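Local coordinates for protein isomaltodextranase (Arthrobacter globiformis, PDB 5AWO) that hydrolyses alpha-1,6-glucosidic linkages of dextran, releasing successive isomaltose units from the non-reducing ends of the chains, at residues L153-D158 with W171-K176; V407-R412 with A451-A456; R437-H442 with S460-V465. All coordinates share one frame; numbering follows the deposited sequence.

Contact 1: L153-D158 with W171-K176; sequences LVVPGD and WLDVTK
Leu172 lays its CD1 methyl across the root of Leu153, 3.6 Å from Leu153 CB, and the same methyl lies against the Leu153 carbonyl. Leu172 CG stands anti to the backbone N (chi1 171°), which brings the end of this side chain back to 153-158 although its CB sets out the other way. Leu153 O also accepts a nearly straight bond from Asp173 N at 2.9 Å. Further along, Val155 presents CG2 to the carboxylate of Asp173, 3.4 Å from OD2. That carboxylate is gripped from its own segment: OD1 takes both the hydroxyl OG1 and the backbone N of Thr175 from one face of its plane, the second closing an Asx turn, and Lys176 NZ forms a salt bridge with Asp173 OD2 at 2.8 Å.

These segments belong to the long excursion that follows strand 120-124 of the family 27 TIM barrel. A type II turn from Val155 to Asp158 swings the chain round, so that Asp158 O can receive Trp171 N at 3.0 Å. Between the two backbone bonds a water accepts from Val155 N and donates to Trp171 O and Asp158 OD2. The same OD2 is hydrogen-bonded to His221, while Asp158 OD1 lies at the edge of the Trp171 indole, the carboxylate and indole planes 59° apart. The Trp171 side chain, stacked on Trp129, is about 8 Å from that of Asp201, the probable nucleophile.

Contact 2: V407-R412 with A451-A456; sequences VALFNR and ATAALA
Two layers of the C-terminal beta sandwich face each other here, strand 407-410 from one sheet and strand 451-455 from the other, running 23° from parallel with their axes 8.1 Å apart. Leu409 is the main apolar wedge: its CD1 presses on the opposite backbone, 3.9 Å from both Ala451 O and Ala453 N, and lies 4.2 Å from Ala453 CB. Leu455 answers from across, its CD1 resting 3.6 Å from Leu409 O and reaching over the peptide to the carbonyl carbon of Phe410.

At the end of the strands the chemistry turns polar. Asn411 and Leu455 meet CB to CB at 3.6 Å, and with Asn411 CG anti to the backbone N (chi1 179°) the amide is carried to the end of strand 451-455, where ND2 donates to Leu455 O at 2.9 Å. The bond is bent, 142° at the hydrogen, and the donor stands above the carbonyl plane. Glu416 O takes ND2 as well, and OD1 accepts from Ser413 N, so both ends of this buried amide are held. Apolar side chains packed between two sheets are characteristic of a beta sandwich, here the C-terminal domain that follows the barrel in this family.

Contact 3: R437-H442 with S460-V465; sequences RDLWEH and SAIFRV
Asp438 and Phe463 stand side by side on one face of the sheet, the carboxylate plane turned 67° from the ring. The two side chains cross at a slant, Phe463 CE1 lying 4.0 Å from Asp438 CB. With Phe463 CG anti to its carbonyl carbon, chi1 -57° puts CD1 near Arg437 O. Arg437 O is met twice: Arg464 N donates to it in the carbonyl plane, and Phe463 CA adds a CA-H...O contact at 3.1 Å. Arg437 N returns a bond to Arg464 O at 2.9 Å, completing the hydrogen-bonded pair of this antiparallel ladder.

Strands 434-438 and 460-466 are neighbours in the larger sheet of the C-terminal beta sandwich, and the first of them ends here. Leu439 N still gives a nearly straight bond, 173° at the hydrogen, to Ile462 O, and then the chain turns. Asp438 OD1 holds the turn as an Asx motif, receiving Trp440 N and Glu441 N, the latter from above the carboxylate plane. A water donates to that oxygen and accepts from Ile462 N.

Past the last paired residue, Leu439 CD2 lies against Arg464 CB at 3.9 Å, and Ile462 CG2 touches the pyrrole side of Trp440, 3.8 Å from CD1. The guanidinium of Arg464 reaches Asp370 and that of Arg437 Glu363, and Trp440 NE1 is bonded to Asn334.

In the fold
Contacts 2 and 3 share the C-terminal beta sandwich, their centres about 10 Å apart, and they join through neighbouring strands 405-410 and 460-466: Val407 O meets Phe463 N at 2.8 Å and Leu409 N meets Ala461 O at 2.9 Å, both probable hydrogen bonds. Contact 2 is buried packing between layers, mostly apolar; contact 3 works within one layer by backbone bonds, is partly buried, and sends its arginines to acidic residues of helix 362-370. Contact 1 stands apart, its centre more than 50 Å from either and across the chain's centre. It too is buried, but belongs to the catalytic domain, where two isolated backbone bonds and a bridging water replace a regular ladder.

Contact 1: L153-D158 with W171-K176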
loop_
_atom_site.group_PDB
_atom_site.type_symbol
_atom_site.label_atom_id
_atom_site.label_comp_id
_atom_site.label_asym_id
_atom_site.label_seq_id
_atom_site.Cartn_x
_atom_site.Cartn_y
_atom_site.Cartn_z
ATOM N N LEU A 153 -30.373 -1.757 13.502
ATOM C CA LEU A 153 -28.959 -1.374 13.369
ATOM C C LEU A 153 -28.705 0.085 13.015
ATOM O O LEU A 153 -27.552 0.504 12.944
ATOM C CB LEU A 153 -28.321 -2.226 12.257
ATOM C CG LEU A 153 -28.203 -3.719 12.570
ATOM C CD1 LEU A 153 -27.624 -4.428 11.349
ATOM C CD2 LEU A 153 -27.378 -3.991 13.811
ATOM N N VAL A 154 -29.759 0.847 12.750
ATOM C CA VAL A 154 -29.599 2.199 12.210
ATOM C C VAL A 154 -30.303 3.282 13.029
ATOM O O VAL A 154 -31.311 3.034 13.692
ATOM C CB VAL A 154 -30.071 2.250 10.751
ATOM C CG1 VAL A 154 -29.300 1.217 9.941
ATOM C CG2 VAL A 154 -31.575 2.057 10.610
ATOM N N VAL A 155 -29.762 4.487 12.963
ATOM C CA VAL A 155 -30.441 5.682 13.500
ATOM C C VAL A 155 -31.383 6.207 12.431
ATOM O O VAL A 155 -31.006 6.344 11.276
ATOM C CB VAL A 155 -29.412 6.742 13.914
ATOM C CG1 VAL A 155 -30.109 8.038 14.339
ATOM C CG2 VAL A 155 -28.538 6.211 15.031
ATOM N N PRO A 156 -32.650 6.488 12.792
ATOM C CA PRO A 156 -33.562 7.035 11.798
ATOM C C PRO A 156 -32.980 8.263 11.098
ATOM O O PRO A 156 -32.442 9.145 11.755
ATOM C CB PRO A 156 -34.796 7.416 12.631
ATOM C CG PRO A 156 -34.788 6.425 13.733
ATOM C CD PRO A 156 -33.344 6.161 14.059
ATOM N N GLY A 157 -33.063 8.279 9.772
ATOM C CA GLY A 157 -32.568 9.397 8.995
ATOM C C GLY A 157 -31.078 9.422 8.698
ATOM O O GLY A 157 -30.640 10.284 7.957
ATOM N N ASP A 158 -30.311 8.478 9.246
ATOM C CA ASP A 158 -28.834 8.542 9.169
ATOM C C ASP A 158 -28.381 7.860 7.864
ATOM O O ASP A 158 -27.812 6.765 7.869
ATOM C CB ASP A 158 -28.202 7.908 10.426
ATOM C CG ASP A 158 -26.689 8.041 10.481
ATOM O OD1 ASP A 158 -26.077 8.645 9.579
ATOM O OD2 ASP A 158 -26.087 7.528 11.442
ATOM N N TRP A 171 -25.929 4.568 7.125
ATOM C CA TRP A 171 -24.727 4.227 7.843
ATOM C C TRP A 171 -25.119 3.455 9.105
ATOM O O TRP A 171 -26.018 3.855 9.843
ATOM C CB TRP A 171 -23.942 5.466 8.260
ATOM C CG TRP A 171 -23.132 6.123 7.176
ATOM C CD1 TRP A 171 -23.197 7.437 6.794
ATOM C CD2 TRP A 171 -22.075 5.536 6.403
ATOM N NE1 TRP A 171 -22.290 7.687 5.816
ATOM C CE2 TRP A 171 -21.576 6.546 5.556
ATOM C CE3 TRP A 171 -21.505 4.265 6.341
ATOM C CZ2 TRP A 171 -20.523 6.324 4.653
ATOM C CZ3 TRP A 171 -20.457 4.040 5.446
ATOM C CH2 TRP A 171 -19.984 5.062 4.601
ATOM N N LEU A 172 -24.442 2.344 9.333
ATOM C CA LEU A 172 -24.615 1.535 10.534
ATOM C C LEU A 172 -24.323 2.315 11.781
ATOM O O LEU A 172 -23.390 3.083 11.813
ATOM C CB LEU A 172 -23.659 0.338 10.446
ATOM C CG LEU A 172 -23.525 -0.531 11.705
ATOM C CD1 LEU A 172 -24.820 -1.269 11.898
ATOM C CD2 LEU A 172 -22.352 -1.484 11.565
ATOM N N ASP A 173 -25.133 2.106 12.823
ATOM C CA ASP A 173 -24.827 2.606 14.155
ATOM C C ASP A 173 -24.080 1.535 14.935
ATOM O O ASP A 173 -24.672 0.562 15.422
ATOM C CB ASP A 173 -26.096 3.006 14.893
ATOM C CG ASP A 173 -25.806 3.570 16.269
ATOM O OD1 ASP A 173 -24.644 3.633 16.715
ATOM O OD2 ASP A 173 -26.801 3.956 16.914
ATOM N N VAL A 174 -22.766 1.697 15.042
ATOM C CA VAL A 174 -21.912 0.698 15.693
ATOM C C VAL A 174 -22.155 0.547 17.197
ATOM O O VAL A 174 -21.624 -0.391 17.813
ATOM C CB VAL A 174 -20.397 0.905 15.407
ATOM C CG1 VAL A 174 -20.129 0.888 13.915
ATOM C CG2 VAL A 174 -19.874 2.184 16.045
ATOM N N THR A 175 -22.935 1.446 17.786
ATOM C CA THR A 175 -23.299 1.323 19.209
ATOM C C THR A 175 -24.524 0.418 19.414
ATOM O O THR A 175 -24.868 0.112 20.563
ATOM C CB THR A 175 -23.556 2.713 19.848
ATOM O OG1 THR A 175 -24.803 3.251 19.395
ATOM C CG2 THR A 175 -22.420 3.680 19.560
ATOM N N LYS A 176 -25.191 -0.007 18.345
ATOM C CA LYS A 176 -26.381 -0.861 18.478
ATOM C C LYS A 176 -26.019 -2.314 18.708
ATOM O O LYS A 176 -25.040 -2.836 18.146
ATOM C CB LYS A 176 -27.222 -0.799 17.207
ATOM C CG LYS A 176 -27.895 0.541 16.984
ATOM C CD LYS A 176 -29.132 0.696 17.854
ATOM C CE LYS A 176 -29.993 1.884 17.417
ATOM N NZ LYS A 176 -29.377 3.189 17.769
HETATM O O HOH W 1 -27.082 4.940 12.103
#

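Contact 2: V407-R412 with A451-A456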
loop_
_atom_site.group_PDB
_atom_site.type_symbol
_atom_site.label_atom_id
_atom_site.label_comp_id
_atom_site.label_asym_id
_atom_site.label_seq_id
_atom_site.Cartn_x
_atom_site.Cartn_y
_atom_site.Cartn_z
ATOM N N VAL A 407 14.697 1.440 -9.961
ATOM C CA VAL A 407 14.961 2.870 -9.935
ATOM C C VAL A 407 14.120 3.527 -11.033
ATOM O O VAL A 407 14.180 3.098 -12.191
ATOM C CB VAL A 407 16.471 3.167 -10.163
ATOM C CG1 VAL A 407 16.742 4.658 -10.250
ATOM C CG2 VAL A 407 17.318 2.484 -9.085
ATOM N N ALA A 408 13.348 4.560 -10.675
ATOM C CA ALA A 408 12.464 5.251 -11.648
ATOM C C ALA A 408 12.689 6.746 -11.616
ATOM O O ALA A 408 12.828 7.354 -10.560
ATOM C CB ALA A 408 11.019 4.908 -11.362
ATOM N N LEU A 409 12.781 7.332 -12.819
ATOM C CA LEU A 409 13.096 8.731 -13.002
ATOM C C LEU A 409 11.958 9.361 -13.826
ATOM O O LEU A 409 11.512 8.753 -14.804
ATOM C CB LEU A 409 14.408 8.888 -13.742
ATOM C CG LEU A 409 15.618 8.162 -13.168
ATOM C CD1 LEU A 409 16.799 8.232 -14.116
ATOM C CD2 LEU A 409 16.018 8.682 -11.810
ATOM N N PHE A 410 11.499 10.551 -13.403
ATOM C CA PHE A 410 10.314 11.180 -13.982
ATOM C C PHE A 410 10.612 12.628 -14.316
ATOM O O PHE A 410 11.338 13.293 -13.605
ATOM C CB PHE A 410 9.143 11.129 -12.989
ATOM C CG PHE A 410 8.720 9.747 -12.621
ATOM C CD1 PHE A 410 7.762 9.076 -13.356
ATOM C CD2 PHE A 410 9.257 9.124 -11.506
ATOM C CE1 PHE A 410 7.399 7.778 -13.054
ATOM C CE2 PHE A 410 8.844 7.852 -11.166
ATOM C CZ PHE A 410 7.920 7.172 -11.930
ATOM N N ASN A 411 9.981 13.118 -15.378
ATOM C CA ASN A 411 9.988 14.551 -15.712
ATOM C C ASN A 411 8.585 15.101 -15.796
ATOM O O ASN A 411 7.907 14.935 -16.811
ATOM C CB ASN A 411 10.746 14.839 -17.002
ATOM C CG ASN A 411 10.727 16.313 -17.355
ATOM O OD1 ASN A 411 10.405 17.161 -16.510
ATOM N ND2 ASN A 411 11.090 16.635 -18.575
ATOM N N ARG A 412 8.180 15.796 -14.728
ATOM C CA ARG A 412 6.848 16.380 -14.633
ATOM C C ARG A 412 6.733 17.770 -15.273
ATOM O O ARG A 412 5.636 18.361 -15.270
ATOM C CB ARG A 412 6.408 16.386 -13.176
ATOM C CG ARG A 412 6.306 15.008 -12.546
ATOM C CD ARG A 412 6.033 15.059 -11.057
ATOM N NE ARG A 412 4.713 15.630 -10.795
ATOM C CZ ARG A 412 4.373 16.304 -9.713
ATOM N NH1 ARG A 412 5.217 16.461 -8.697
ATOM N NH2 ARG A 412 3.169 16.850 -9.670
ATOM N N ALA A 451 22.255 5.772 -12.467
ATOM C CA ALA A 451 21.240 5.667 -13.514
ATOM C C ALA A 451 20.771 7.081 -13.840
ATOM O O ALA A 451 20.501 7.892 -12.931
ATOM C CB ALA A 451 20.092 4.812 -13.021
ATOM N N THR A 452 20.682 7.386 -15.135
ATOM C CA THR A 452 20.385 8.747 -15.568
ATOM C C THR A 452 19.561 8.735 -16.848
ATOM O O THR A 452 19.615 7.778 -17.615
ATOM C CB THR A 452 21.685 9.551 -15.786
ATOM O OG1 THR A 452 21.415 10.949 -15.979
ATOM C CG2 THR A 452 22.491 9.022 -16.946
ATOM N N ALA A 453 18.792 9.793 -17.054
ATOM C CA ALA A 453 18.030 9.948 -18.285
ATOM C C ALA A 453 17.742 11.400 -18.538
ATOM O O ALA A 453 17.450 12.157 -17.603
ATOM C CB ALA A 453 16.727 9.181 -18.204
ATOM N N ALA A 454 17.826 11.790 -19.804
ATOM C CA ALA A 454 17.419 13.099 -20.264
ATOM C C ALA A 454 16.016 12.927 -20.791
ATOM O O ALA A 454 15.778 12.372 -21.851
ATOM C CB ALA A 454 18.349 13.595 -21.374
ATOM N N LEU A 455 15.044 13.365 -19.990
ATOM C CA LEU A 455 13.668 13.023 -20.208
ATOM C C LEU A 455 12.866 14.137 -20.840
ATOM O O LEU A 455 12.879 15.270 -20.356
ATOM C CB LEU A 455 13.038 12.700 -18.863
ATOM C CG LEU A 455 13.579 11.467 -18.140
ATOM C CD1 LEU A 455 13.112 11.399 -16.699
ATOM C CD2 LEU A 455 13.170 10.223 -18.884
ATOM N N ALA A 456 12.143 13.794 -21.884
ATOM C CA ALA A 456 11.191 14.681 -22.481
ATOM C C ALA A 456 10.082 15.026 -21.485
ATOM O O ALA A 456 9.872 14.301 -20.508
ATOM C CB ALA A 456 10.614 14.010 -23.730
#

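Contact 3: R437-H442 with S460-V465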
loop_
_atom_site.group_PDB
_atom_site.type_symbol
_atom_site.label_atom_id
_atom_site.label_comp_id
_atom_site.label_asym_id
_atom_site.label_seq_id
_atom_site.Cartn_x
_atom_site.Cartn_y
_atom_site.Cartn_z
ATOM N N ARG A 437 19.788 -2.092 -16.209
ATOM C CA ARG A 437 18.994 -2.482 -17.358
ATOM C C ARG A 437 17.803 -1.519 -17.480
ATOM O O ARG A 437 17.047 -1.335 -16.521
ATOM C CB ARG A 437 18.492 -3.909 -17.184
ATOM C CG ARG A 437 17.793 -4.461 -18.377
ATOM C CD ARG A 437 17.544 -5.968 -18.282
ATOM N NE ARG A 437 16.681 -6.370 -19.366
ATOM C CZ ARG A 437 17.109 -6.684 -20.589
ATOM N NH1 ARG A 437 18.417 -6.748 -20.843
ATOM N NH2 ARG A 437 16.237 -6.999 -21.535
ATOM N N ASP A 438 17.653 -0.922 -18.667
ATOM C CA ASP A 438 16.499 -0.065 -19.020
ATOM C C ASP A 438 15.344 -0.977 -19.434
ATOM O O ASP A 438 15.447 -1.760 -20.369
ATOM C CB ASP A 438 16.917 0.880 -20.151
ATOM C CG ASP A 438 15.821 1.834 -20.570
ATOM O OD1 ASP A 438 14.667 1.415 -20.578
ATOM O OD2 ASP A 438 16.148 2.986 -20.914
ATOM N N LEU A 439 14.242 -0.933 -18.666
ATOM C CA LEU A 439 13.199 -1.927 -18.802
ATOM C C LEU A 439 12.172 -1.640 -19.897
ATOM O O LEU A 439 11.401 -2.512 -20.237
ATOM C CB LEU A 439 12.452 -2.149 -17.479
ATOM C CG LEU A 439 13.348 -2.479 -16.299
ATOM C CD1 LEU A 439 12.529 -2.757 -15.070
ATOM C CD2 LEU A 439 14.271 -3.654 -16.583
ATOM N N TRP A 440 12.220 -0.444 -20.480
ATOM C CA TRP A 440 11.377 -0.165 -21.667
ATOM C C TRP A 440 12.171 -0.309 -22.955
ATOM O O TRP A 440 11.613 -0.725 -23.973
ATOM C CB TRP A 440 10.703 1.221 -21.571
ATOM C CG TRP A 440 9.555 1.212 -20.628
ATOM C CD1 TRP A 440 9.560 1.679 -19.349
ATOM C CD2 TRP A 440 8.252 0.662 -20.856
ATOM N NE1 TRP A 440 8.332 1.469 -18.773
ATOM C CE2 TRP A 440 7.512 0.837 -19.671
ATOM C CE3 TRP A 440 7.642 0.029 -21.945
ATOM C CZ2 TRP A 440 6.190 0.411 -19.561
ATOM C CZ3 TRP A 440 6.339 -0.397 -21.825
ATOM C CH2 TRP A 440 5.628 -0.211 -20.648
ATOM N N GLU A 441 13.469 0.015 -22.927
ATOM C CA GLU A 441 14.353 -0.317 -24.062
ATOM C C GLU A 441 14.670 -1.810 -24.079
ATOM O O GLU A 441 15.064 -2.349 -25.116
ATOM C CB GLU A 441 15.642 0.491 -24.019
ATOM C CG GLU A 441 15.443 1.991 -24.193
ATOM C CD GLU A 441 16.752 2.767 -24.280
ATOM O OE1 GLU A 441 17.826 2.183 -24.084
ATOM O OE2 GLU A 441 16.743 4.004 -24.528
ATOM N N HIS A 442 14.501 -2.494 -22.943
ATOM C CA HIS A 442 14.930 -3.885 -22.805
ATOM C C HIS A 442 16.416 -3.980 -23.184
ATOM O O HIS A 442 16.795 -4.785 -24.028
ATOM C CB HIS A 442 14.059 -4.849 -23.601
ATOM C CG HIS A 442 12.604 -4.709 -23.308
ATOM N ND1 HIS A 442 12.034 -5.203 -22.159
ATOM C CD2 HIS A 442 11.614 -4.101 -23.996
ATOM C CE1 HIS A 442 10.741 -4.930 -22.169
ATOM N NE2 HIS A 442 10.462 -4.259 -23.266
ATOM N N SER A 460 9.458 9.283 -18.649
ATOM C CA SER A 460 10.089 8.654 -17.519
ATOM C C SER A 460 10.962 7.493 -17.998
ATOM O O SER A 460 10.924 7.123 -19.182
ATOM C CB SER A 460 9.032 8.169 -16.529
ATOM O OG SER A 460 8.140 7.266 -17.141
ATOM N N ALA A 461 11.731 6.941 -17.067
ATOM C CA ALA A 461 12.542 5.773 -17.321
ATOM C C ALA A 461 12.555 4.919 -16.063
ATOM O O ALA A 461 12.484 5.455 -14.956
ATOM C CB ALA A 461 13.947 6.160 -17.688
ATOM N N ILE A 462 12.609 3.602 -16.241
ATOM C CA ILE A 462 12.665 2.694 -15.107
ATOM C C ILE A 462 13.697 1.613 -15.390
ATOM O O ILE A 462 13.820 1.091 -16.519
ATOM C CB ILE A 462 11.258 2.133 -14.750
ATOM C CG1 ILE A 462 11.202 1.515 -13.369
ATOM C CG2 ILE A 462 10.732 1.198 -15.809
ATOM C CD1 ILE A 462 9.802 1.234 -12.861
ATOM N N PHE A 463 14.454 1.297 -14.335
ATOM C CA PHE A 463 15.652 0.458 -14.445
ATOM C C PHE A 463 15.617 -0.634 -13.388
ATOM O O PHE A 463 15.154 -0.418 -12.255
ATOM C CB PHE A 463 16.922 1.288 -14.225
ATOM C CG PHE A 463 17.077 2.458 -15.144
ATOM C CD1 PHE A 463 17.728 2.325 -16.378
ATOM C CD2 PHE A 463 16.565 3.699 -14.787
ATOM C CE1 PHE A 463 17.861 3.399 -17.224
ATOM C CE2 PHE A 463 16.695 4.770 -15.635
ATOM C CZ PHE A 463 17.359 4.623 -16.840
ATOM N N ARG A 464 16.127 -1.813 -13.756
ATOM C CA ARG A 464 16.548 -2.804 -12.749
ATOM C C ARG A 464 18.031 -2.587 -12.550
ATOM O O ARG A 464 18.792 -2.632 -13.523
ATOM C CB ARG A 464 16.271 -4.227 -13.229
ATOM C CG ARG A 464 16.808 -5.332 -12.303
ATOM C CD ARG A 464 16.009 -5.532 -11.033
ATOM N NE ARG A 464 14.731 -6.153 -11.309
ATOM C CZ ARG A 464 14.098 -7.042 -10.539
ATOM N NH1 ARG A 464 14.587 -7.430 -9.385
ATOM N NH2 ARG A 464 12.937 -7.508 -10.919
ATOM N N VAL A 465 18.444 -2.361 -11.298
ATOM C CA VAL A 465 19.834 -2.198 -10.931
ATOM C C VAL A 465 20.256 -3.367 -10.036
ATOM O O VAL A 465 19.612 -3.683 -9.035
ATOM C CB VAL A 465 20.065 -0.862 -10.212
ATOM C CG1 VAL A 465 21.537 -0.704 -9.835
ATOM C CG2 VAL A 465 19.582 0.305 -11.084
HETATM O O HOH W 2 12.728 2.831 -19.042
#